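Local coordinates for putative alpha-ketoglutarate-dependent taurine dioxygenase (Burkholderia xenovorans, PDB 5HSX), which probably acts as an iron(II)- and 2-oxoglutarate-dependent dioxygenase of the TfdA family, with a sodium ion bound at its metal site in this crystal, at residues R58-R63 / V263-N268; W122-T127 / A217-P222; T150-L155 / T271-P276. One frame throughout, in Å; residues are numbered along the deposited sequence.

Contact 1 of 3, residues R58-R63 / V263-N268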
loop_
_atom_site.group_PDB
_atom_site.type_symbol
_atom_site.label_atom_id
_atom_site.label_comp_id
_atom_site.label_asym_id
_atom_site.label_seq_id
_atom_site.Cartn_x
_atom_site.Cartn_y
_atom_site.Cartn_z
ATOM N N ARG B 58 -13.190 9.864 3.596
ATOM C CA ARG B 58 -12.210 9.843 4.687
ATOM C C ARG B 58 -10.982 10.710 4.424
ATOM O O ARG B 58 -10.456 11.331 5.355
ATOM C CB ARG B 58 -11.730 8.428 5.011
ATOM C CG ARG B 58 -12.806 7.359 5.106
ATOM C CD ARG B 58 -13.953 7.765 6.006
ATOM N NE ARG B 58 -14.991 6.739 5.946
ATOM C CZ ARG B 58 -16.069 6.712 6.720
ATOM N NH1 ARG B 58 -16.260 7.646 7.638
ATOM N NH2 ARG B 58 -16.953 5.735 6.574
ATOM N N VAL B 59 -10.482 10.713 3.193
ATOM C CA VAL B 59 -9.403 11.608 2.781
ATOM C C VAL B 59 -9.688 12.059 1.355
ATOM O O VAL B 59 -10.035 11.239 0.498
ATOM C CB VAL B 59 -8.005 10.954 2.882
ATOM C CG1 VAL B 59 -7.918 9.620 2.070
ATOM C CG2 VAL B 59 -6.930 11.935 2.416
ATOM N N VAL B 60 -9.570 13.357 1.100
ATOM C CA VAL B 60 -9.780 13.888 -0.236
ATOM C C VAL B 60 -8.514 14.609 -0.678
ATOM O O VAL B 60 -7.751 15.138 0.141
ATOM C CB VAL B 60 -11.016 14.810 -0.316
ATOM C CG1 VAL B 60 -12.286 14.001 -0.014
ATOM C CG2 VAL B 60 -10.898 15.997 0.649
ATOM N N PHE B 61 -8.284 14.611 -1.990
ATOM C CA PHE B 61 -7.048 15.132 -2.559
ATOM C C PHE B 61 -7.344 16.188 -3.615
ATOM O O PHE B 61 -8.308 16.067 -4.378
ATOM C CB PHE B 61 -6.206 14.010 -3.188
ATOM C CG PHE B 61 -5.891 12.881 -2.249
ATOM C CD1 PHE B 61 -4.883 13.006 -1.304
ATOM C CD2 PHE B 61 -6.596 11.688 -2.321
ATOM C CE1 PHE B 61 -4.580 11.959 -0.443
ATOM C CE2 PHE B 61 -6.301 10.633 -1.467
ATOM C CZ PHE B 61 -5.288 10.766 -0.524
ATOM N N PHE B 62 -6.500 17.218 -3.660
ATOM C CA PHE B 62 -6.537 18.235 -4.698
ATOM C C PHE B 62 -5.209 18.225 -5.440
ATOM O O PHE B 62 -4.171 17.854 -4.879
ATOM C CB PHE B 62 -6.794 19.643 -4.119
ATOM C CG PHE B 62 -8.017 19.737 -3.235
ATOM C CD1 PHE B 62 -9.233 20.174 -3.747
ATOM C CD2 PHE B 62 -7.942 19.408 -1.886
ATOM C CE1 PHE B 62 -10.363 20.272 -2.925
ATOM C CE2 PHE B 62 -9.061 19.500 -1.065
ATOM C CZ PHE B 62 -10.271 19.934 -1.585
ATOM N N ARG B 63 -5.248 18.633 -6.706
ATOM C CA ARG B 63 -4.061 18.740 -7.543
ATOM C C ARG B 63 -3.936 20.151 -8.094
ATOM O O ARG B 63 -4.935 20.851 -8.289
ATOM C CB ARG B 63 -4.100 17.751 -8.719
ATOM C CG ARG B 63 -4.243 16.293 -8.338
ATOM C CD ARG B 63 -2.975 15.739 -7.722
ATOM N NE ARG B 63 -2.999 14.280 -7.698
ATOM C CZ ARG B 63 -1.996 13.519 -7.273
ATOM N NH1 ARG B 63 -0.883 14.074 -6.813
ATOM N NH2 ARG B 63 -2.112 12.197 -7.295
ATOM N N VAL B 263 -2.654 18.579 -2.499
ATOM C CA VAL B 263 -3.180 18.804 -1.157
ATOM C C VAL B 263 -3.904 17.540 -0.719
ATOM O O VAL B 263 -4.668 16.958 -1.494
ATOM C CB VAL B 263 -4.138 20.017 -1.107
ATOM C CG1 VAL B 263 -4.661 20.236 0.326
ATOM C CG2 VAL B 263 -3.450 21.278 -1.631
ATOM N N ALA B 264 -3.658 17.112 0.518
ATOM C CA ALA B 264 -4.389 16.016 1.140
ATOM C C ALA B 264 -5.125 16.548 2.361
ATOM O O ALA B 264 -4.533 17.247 3.190
ATOM C CB ALA B 264 -3.442 14.877 1.542
ATOM N N PHE B 265 -6.410 16.208 2.468
ATOM C CA PHE B 265 -7.304 16.701 3.517
ATOM C C PHE B 265 -7.965 15.461 4.106
ATOM O O PHE B 265 -8.760 14.806 3.423
ATOM C CB PHE B 265 -8.331 17.662 2.898
ATOM C CG PHE B 265 -9.272 18.358 3.874
ATOM C CD1 PHE B 265 -9.166 18.222 5.253
ATOM C CD2 PHE B 265 -10.270 19.178 3.367
ATOM C CE1 PHE B 265 -10.041 18.898 6.100
ATOM C CE2 PHE B 265 -11.151 19.850 4.204
ATOM C CZ PHE B 265 -11.039 19.706 5.576
ATOM N N TRP B 266 -7.613 15.089 5.339
ATOM C CA TRP B 266 -8.119 13.830 5.874
ATOM C C TRP B 266 -8.803 14.009 7.222
ATOM O O TRP B 266 -8.503 14.933 7.984
ATOM C CB TRP B 266 -7.026 12.760 6.000
ATOM C CG TRP B 266 -5.915 13.014 6.982
ATOM C CD1 TRP B 266 -5.859 12.595 8.281
ATOM C CD2 TRP B 266 -4.665 13.661 6.713
ATOM N NE1 TRP B 266 -4.661 12.972 8.847
ATOM C CE2 TRP B 266 -3.909 13.624 7.906
ATOM C CE3 TRP B 266 -4.119 14.284 5.588
ATOM C CZ2 TRP B 266 -2.628 14.184 8.003
ATOM C CZ3 TRP B 266 -2.839 14.834 5.684
ATOM C CH2 TRP B 266 -2.117 14.788 6.888
ATOM N N ASP B 267 -9.730 13.089 7.488
ATOM C CA ASP B 267 -10.550 13.074 8.699
ATOM C C ASP B 267 -9.876 12.132 9.692
ATOM O O ASP B 267 -9.972 10.910 9.567
ATOM C CB ASP B 267 -11.975 12.625 8.369
ATOM C CG ASP B 267 -12.907 12.680 9.576
ATOM O OD1 ASP B 267 -12.416 12.833 10.716
ATOM O OD2 ASP B 267 -14.132 12.547 9.381
ATOM N N ASN B 268 -9.197 12.710 10.689
ATOM C CA ASN B 268 -8.502 11.937 11.717
ATOM C C ASN B 268 -9.436 11.150 12.621
ATOM O O ASN B 268 -8.964 10.304 13.386
ATOM C CB ASN B 268 -7.671 12.858 12.599
ATOM C CG ASN B 268 -6.421 13.323 11.935
ATOM O OD1 ASN B 268 -5.615 12.514 11.463
ATOM N ND2 ASN B 268 -6.233 14.641 11.895
HETATM O O HOH W 1 -14.893 10.399 7.685
#
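Two neighbouring strands of the larger, mixed beta sheet of the TauD/TfdA double-stranded beta-helix core, 59-62 and 263-267, pair here antiparallel; the N-to-C directions of these short segments are 166° apart. V60-F265 and F62-V263 are the hydrogen-bonded pairs: V60 N reaches F265 O at 2.9 Å and F62 N reaches V263 O at 2.8 Å, each with a return bond. V59-W266 and F61-A264 are the non-hydrogen-bonded pairs. The latter four face the second sheet, where W152 touches V59, A264 and W266; V60, F62, V263 and F265 lie on the other face, which helix 44-57 covers through I50 and L54.

Packing between partners is close. F61 sets CD1 3.7 Å from A264 CB, while V59 CG2, anti to its own N, meets W266 CB at 3.7 Å. On the other face the V60 and F265 side chains lie side by side, and F62 CD2 approaches V263 CB at 3.9 Å.

Beyond the V59-W266 pair, D267 N donates to R58 O at 2.9 Å and 165°. R58 has a salt bridge to E215, while D267 holds R269 through OD1 and H210 through OD2. One water bridges them, accepting from R58 NH1 at 3.1 Å and donating to D267 OD2 at 2.8 Å.

Contact 2 of 3, residues W122-T127 / A217-P222. With NA (sodium ion), chain M.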
loop_
_atom_site.group_PDB
_atom_site.type_symbol
_atom_site.label_atom_id
_atom_site.label_comp_id
_atom_site.label_asym_id
_atom_site.label_seq_id
_atom_site.Cartn_x
_atom_site.Cartn_y
_atom_site.Cartn_z
ATOM N N TRP B 122 2.137 3.451 11.229
ATOM C CA TRP B 122 0.727 3.795 11.097
ATOM C C TRP B 122 0.216 4.468 12.360
ATOM O O TRP B 122 0.439 3.967 13.467
ATOM C CB TRP B 122 -0.088 2.534 10.829
ATOM C CG TRP B 122 0.046 2.004 9.437
ATOM C CD1 TRP B 122 0.918 1.041 8.979
ATOM C CD2 TRP B 122 -0.746 2.403 8.316
ATOM N NE1 TRP B 122 0.696 0.818 7.628
ATOM C CE2 TRP B 122 -0.323 1.644 7.207
ATOM C CE3 TRP B 122 -1.777 3.344 8.147
ATOM C CZ2 TRP B 122 -0.899 1.792 5.940
ATOM C CZ3 TRP B 122 -2.341 3.497 6.890
ATOM C CH2 TRP B 122 -1.900 2.722 5.799
ATOM N N HIS B 123 -0.521 5.570 12.196
ATOM C CA HIS B 123 -0.972 6.319 13.363
ATOM C C HIS B 123 -2.073 7.297 12.989
ATOM O O HIS B 123 -2.238 7.680 11.825
ATOM C CB HIS B 123 0.176 7.100 13.991
ATOM C CG HIS B 123 0.724 8.141 13.079
ATOM N ND1 HIS B 123 1.494 7.828 11.979
ATOM C CD2 HIS B 123 0.573 9.484 13.065
ATOM C CE1 HIS B 123 1.815 8.936 11.339
ATOM N NE2 HIS B 123 1.283 9.955 11.989
ATOM N N THR B 124 -2.806 7.714 14.017
ATOM C CA THR B 124 -3.740 8.823 13.952
ATOM C C THR B 124 -3.127 9.981 14.736
ATOM O O THR B 124 -2.599 9.779 15.833
ATOM C CB THR B 124 -5.103 8.420 14.526
ATOM O OG1 THR B 124 -5.612 7.275 13.806
ATOM C CG2 THR B 124 -6.094 9.561 14.395
ATOM N N ASP B 125 -3.160 11.178 14.158
ATOM C CA ASP B 125 -2.381 12.290 14.705
ATOM C C ASP B 125 -2.776 12.651 16.132
ATOM O O ASP B 125 -3.954 12.863 16.433
ATOM C CB ASP B 125 -2.530 13.510 13.806
ATOM C CG ASP B 125 -1.769 13.360 12.514
ATOM O OD1 ASP B 125 -0.684 12.735 12.552
ATOM O OD2 ASP B 125 -2.256 13.844 11.474
ATOM N N VAL B 126 -1.765 12.772 17.001
ATOM C CA VAL B 126 -1.893 13.302 18.357
ATOM C C VAL B 126 -2.939 12.569 19.193
ATOM O O VAL B 126 -3.622 13.192 20.018
ATOM C CB VAL B 126 -2.210 14.819 18.337
ATOM C CG1 VAL B 126 -1.772 15.503 19.641
ATOM C CG2 VAL B 126 -1.560 15.502 17.157
ATOM N N THR B 127 -3.081 11.248 19.017
ATOM C CA THR B 127 -4.067 10.613 19.893
ATOM C C THR B 127 -3.557 10.459 21.317
ATOM O O THR B 127 -4.322 10.022 22.179
ATOM C CB THR B 127 -4.536 9.243 19.377
ATOM O OG1 THR B 127 -3.427 8.345 19.244
ATOM C CG2 THR B 127 -5.281 9.375 18.049
ATOM N N ALA B 217 -15.458 3.970 14.529
ATOM C CA ALA B 217 -14.105 3.798 14.012
ATOM C C ALA B 217 -13.287 2.941 14.962
ATOM O O ALA B 217 -13.344 3.128 16.178
ATOM C CB ALA B 217 -13.409 5.153 13.828
ATOM N N LEU B 218 -12.491 2.027 14.400
ATOM C CA LEU B 218 -11.569 1.216 15.192
ATOM C C LEU B 218 -10.363 2.097 15.511
ATOM O O LEU B 218 -9.445 2.249 14.698
ATOM C CB LEU B 218 -11.195 -0.058 14.428
ATOM C CG LEU B 218 -10.355 -1.136 15.112
ATOM C CD1 LEU B 218 -10.988 -1.542 16.437
ATOM C CD2 LEU B 218 -10.206 -2.354 14.182
ATOM N N TYR B 219 -10.382 2.707 16.699
ATOM C CA TYR B 219 -9.550 3.873 17.012
ATOM C C TYR B 219 -8.232 3.420 17.640
ATOM O O TYR B 219 -7.922 3.714 18.790
ATOM C CB TYR B 219 -10.325 4.800 17.949
ATOM C CG TYR B 219 -9.873 6.245 17.999
ATOM C CD1 TYR B 219 -9.948 7.052 16.874
ATOM C CD2 TYR B 219 -9.422 6.810 19.188
ATOM C CE1 TYR B 219 -9.560 8.392 16.919
ATOM C CE2 TYR B 219 -9.030 8.147 19.245
ATOM C CZ TYR B 219 -9.105 8.932 18.107
ATOM O OH TYR B 219 -8.738 10.266 18.158
ATOM N N VAL B 220 -7.425 2.709 16.844
ATOM C CA VAL B 220 -6.322 1.929 17.398
ATOM C C VAL B 220 -4.950 2.512 17.060
ATOM O O VAL B 220 -3.941 1.838 17.288
ATOM C CB VAL B 220 -6.396 0.451 16.971
ATOM C CG1 VAL B 220 -7.606 -0.238 17.612
ATOM C CG2 VAL B 220 -6.440 0.307 15.440
ATOM N N SER B 221 -4.886 3.752 16.545
ATOM C CA SER B 221 -3.679 4.580 16.377
ATOM C C SER B 221 -2.369 3.858 16.721
ATOM O O SER B 221 -1.833 4.049 17.825
ATOM C CB SER B 221 -3.823 5.837 17.246
ATOM O OG SER B 221 -2.849 6.805 16.904
ATOM N N PRO B 222 -1.810 3.040 15.813
ATOM C CA PRO B 222 -0.791 2.065 16.248
ATOM C C PRO B 222 0.484 2.673 16.824
ATOM O O PRO B 222 1.095 2.051 17.704
ATOM C CB PRO B 222 -0.509 1.254 14.962
ATOM C CG PRO B 222 -1.857 1.291 14.245
ATOM C CD PRO B 222 -2.333 2.718 14.470
HETATM NA NA NA M . 0.884 11.788 11.239
HETATM O O HOH W 2 -6.896 5.854 15.775
HETATM O O HOH W 3 2.601 11.631 9.553
HETATM O O HOH W 4 0.535 13.888 10.527
#
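The hydroxyl of S221 is the polar centre of this contact, inserted between the two ends of the type II beta turn T124-T127. S221 OG accepts from T124 N at 3.0 Å with a fairly straight N-H...O angle of 161°, and it lies 2.9 Å from T127 OG1 in a hydroxyl-hydroxyl hydrogen bond. With OG anti to the backbone N of S221 (chi1 -167°), the oxygen is carried across to the turn, and the two bonds tie its first and last residues to one atom. T127 OG1 is also bonded to H177, so its rotation is fixed from two sides.

The tight part continues at P222, whose CD and CB are both about 3.2 Å from W122 O, with CG 4.0 Å from W122 CB. S223 supplies the hydrogen bond to that carbonyl.

The Y219 side is looser. T127 CG2 approaches Y219 OH at 3.6 Å, from the opposite direction and oblique to the ring, and T124 CG2 is farther still from the ring carbons. A water bridges the two segments here: it donates to T124 OG1 at 2.7 Å, accepts from S221 N, and sits over one face of the tyrosine ring, offset toward its rim. All seven touching residues are buried, so even this looser side is inside the protein.

The turn begins just after H123, and its second residue is D125; H123 NE2 and D125 OD1 both bind the sodium ion, as does H273. These ligands match the His-X-Asp...His facial triad characteristic of the iron(II)/2-oxoglutarate dioxygenases, so the site is probably that of iron in the active enzyme.

Contact 3 of 3, residues T150-L155 / T271-P276. With NA (sodium ion), chain M; EDO (1,2-ethanediol), chain O.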
loop_
_atom_site.group_PDB
_atom_site.type_symbol
_atom_site.label_atom_id
_atom_site.label_comp_id
_atom_site.label_asym_id
_atom_site.label_seq_id
_atom_site.Cartn_x
_atom_site.Cartn_y
_atom_site.Cartn_z
ATOM N N THR B 150 2.270 8.689 0.487
ATOM C CA THR B 150 1.573 8.590 1.764
ATOM C C THR B 150 0.414 7.611 1.620
ATOM O O THR B 150 -0.188 7.495 0.547
ATOM C CB THR B 150 1.045 9.967 2.221
ATOM O OG1 THR B 150 2.112 10.925 2.209
ATOM C CG2 THR B 150 0.454 9.897 3.630
ATOM N N GLN B 151 0.098 6.899 2.704
ATOM C CA GLN B 151 -1.045 5.999 2.705
ATOM C C GLN B 151 -1.977 6.324 3.863
ATOM O O GLN B 151 -1.550 6.799 4.919
ATOM C CB GLN B 151 -0.632 4.527 2.799
ATOM C CG GLN B 151 0.399 4.101 1.744
ATOM C CD GLN B 151 0.505 2.598 1.617
ATOM O OE1 GLN B 151 -0.504 1.902 1.563
ATOM N NE2 GLN B 151 1.740 2.086 1.554
ATOM N N TRP B 152 -3.259 6.035 3.652
ATOM C CA TRP B 152 -4.283 6.153 4.678
ATOM C C TRP B 152 -5.060 4.846 4.772
ATOM O O TRP B 152 -5.187 4.108 3.789
ATOM C CB TRP B 152 -5.284 7.300 4.378
ATOM C CG TRP B 152 -4.742 8.696 4.563
ATOM C CD1 TRP B 152 -4.977 9.538 5.620
ATOM C CD2 TRP B 152 -3.903 9.416 3.656
ATOM N NE1 TRP B 152 -4.322 10.731 5.430
ATOM C CE2 TRP B 152 -3.657 10.684 4.230
ATOM C CE3 TRP B 152 -3.336 9.115 2.415
ATOM C CZ2 TRP B 152 -2.865 11.648 3.601
ATOM C CZ3 TRP B 152 -2.539 10.077 1.793
ATOM C CH2 TRP B 152 -2.319 11.323 2.386
ATOM N N THR B 153 -5.624 4.581 5.946
ATOM C CA THR B 153 -6.498 3.432 6.096
ATOM C C THR B 153 -7.806 3.868 6.741
ATOM O O THR B 153 -7.843 4.820 7.520
ATOM C CB THR B 153 -5.837 2.320 6.898
ATOM O OG1 THR B 153 -6.707 1.183 6.913
ATOM C CG2 THR B 153 -5.513 2.783 8.343
ATOM N N ASN B 154 -8.876 3.153 6.396
ATOM C CA ASN B 154 -10.239 3.517 6.778
ATOM C C ASN B 154 -10.595 2.759 8.055
ATOM O O ASN B 154 -10.887 1.563 8.014
ATOM C CB ASN B 154 -11.185 3.185 5.625
ATOM C CG ASN B 154 -12.626 3.515 5.921
ATOM O OD1 ASN B 154 -13.022 3.679 7.074
ATOM N ND2 ASN B 154 -13.429 3.600 4.870
ATOM N N LEU B 155 -10.588 3.460 9.197
ATOM C CA LEU B 155 -10.852 2.808 10.480
ATOM C C LEU B 155 -12.319 2.436 10.659
ATOM O O LEU B 155 -12.636 1.592 11.507
ATOM C CB LEU B 155 -10.415 3.719 11.629
ATOM C CG LEU B 155 -8.916 4.078 11.589
ATOM C CD1 LEU B 155 -8.570 4.965 12.783
ATOM C CD2 LEU B 155 -8.081 2.835 11.590
ATOM N N THR B 271 -9.491 7.741 10.284
ATOM C CA THR B 271 -8.344 7.250 9.529
ATOM C C THR B 271 -7.134 7.116 10.432
ATOM O O THR B 271 -7.024 7.767 11.477
ATOM C CB THR B 271 -7.947 8.174 8.355
ATOM O OG1 THR B 271 -7.586 9.476 8.859
ATOM C CG2 THR B 271 -9.083 8.301 7.336
ATOM N N ALA B 272 -6.213 6.268 9.994
ATOM C CA ALA B 272 -4.809 6.391 10.350
ATOM C C ALA B 272 -4.024 6.527 9.056
ATOM O O ALA B 272 -4.537 6.241 7.969
ATOM C CB ALA B 272 -4.298 5.188 11.162
ATOM N N HIS B 273 -2.778 6.991 9.164
ATOM C CA HIS B 273 -1.988 7.187 7.963
ATOM C C HIS B 273 -0.547 6.789 8.226
ATOM O O HIS B 273 -0.125 6.567 9.363
ATOM C CB HIS B 273 -2.072 8.631 7.440
ATOM C CG HIS B 273 -1.591 9.663 8.410
ATOM N ND1 HIS B 273 -2.396 10.184 9.403
ATOM C CD2 HIS B 273 -0.396 10.285 8.530
ATOM C CE1 HIS B 273 -1.710 11.072 10.100
ATOM N NE2 HIS B 273 -0.494 11.152 9.592
ATOM N N LEU B 274 0.195 6.693 7.136
ATOM C CA LEU B 274 1.548 6.163 7.131
ATOM C C LEU B 274 2.427 7.114 6.334
ATOM O O LEU B 274 2.220 7.287 5.126
ATOM C CB LEU B 274 1.567 4.766 6.505
ATOM C CG LEU B 274 2.955 4.153 6.324
ATOM C CD1 LEU B 274 3.602 3.868 7.680
ATOM C CD2 LEU B 274 2.852 2.888 5.481
ATOM N N ALA B 275 3.409 7.711 7.004
ATOM C CA ALA B 275 4.360 8.588 6.342
ATOM C C ALA B 275 5.400 7.765 5.584
ATOM O O ALA B 275 5.705 6.628 5.958
ATOM C CB ALA B 275 5.059 9.485 7.365
ATOM N N PRO B 276 5.957 8.309 4.505
ATOM C CA PRO B 276 6.956 7.559 3.748
ATOM C C PRO B 276 8.258 7.428 4.517
ATOM O O PRO B 276 8.624 8.290 5.317
ATOM C CB PRO B 276 7.150 8.406 2.487
ATOM C CG PRO B 276 6.826 9.789 2.933
ATOM C CD PRO B 276 5.671 9.615 3.885
HETATM NA NA NA M . 0.884 11.788 11.239
HETATM C C1 EDO O . 6.179 3.649 0.506
HETATM O O1 EDO O . 6.840 4.568 1.387
HETATM C C2 EDO O . 4.667 3.858 0.566
HETATM O O2 EDO O . 4.201 3.588 1.895
HETATM O O HOH W 3 2.601 11.631 9.553
HETATM O O HOH W 4 0.535 13.888 10.527
#
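The side chains of W152 and H273 leave their strands with different first torsions: W152 CG is anti to its carbonyl carbon (chi1 -72°), which lays a face of the indole against H273 CB, and H273 CG lies between its N and carbonyl carbon (chi1 60°), which turns the imidazole on toward the sodium ion. H273 CB is 3.7 Å from the centroid of the indole five-membered ring and 20° off its normal, a CH-pi contact. The two rings are oblique to each other.

They belong to a four-stranded antiparallel sheet of the double-stranded beta-helix, in which strand 271-274 lies between 122-123 and 150-154. Here 150-154 and 271-274 form one ladder. Q151-L274 and T153-A272 are the hydrogen-bonded pairs, gripped unevenly: L274 N to Q151 O and T153 N to A272 O are both 2.8 Å, whereas the return bonds, Q151 N to L274 O and A272 N to T153 O, are 3.2 and 3.3 Å. W152-H273 and N154-T271 are the non-hydrogen-bonded pairs.

The face carrying W152, H273 and T271 turns inward. There W152 meets W266 of the larger sheet, and T150 CG2 lies over the same indole face as H273 CB. The opposite face bears Q151, T153, A272 and L274; W122 lies against Q151, T153 and L274, and Q151 and L274 also pack on P250 of the second subunit. Where the strand gives way to helix 155-161, N154 is the N-cap, with OD1 accepting from A157 N, and L155 CD1 packs 3.5 Å from T271 O.

H273 matches the distal histidine of the family's facial triad, probably an iron ligand in the active enzyme. In this crystal its NE2 binds the sodium ion at 2.2 Å.

In the fold
All three contacts are largely buried, but their places differ. Contact 1 is a strand pair in the larger sheet, contact 3 a strand pair in the smaller one, and their centres are about 11 Å apart; W266 CG and W152 NE1, 3.2 Å apart, mark where the two sheets face each other. Contact 2 has little regular pairing: a turn is held by a serine hydroxyl. It joins contact 3 through strands 122-123 and 271-274, with H123 O 2.8 Å from H273 N, and both supply ligands to one sodium ion, which N323 O also binds. Contact 1 supplies none. Only contact 3 reaches the second subunit, through its partly exposed Q151 and L274.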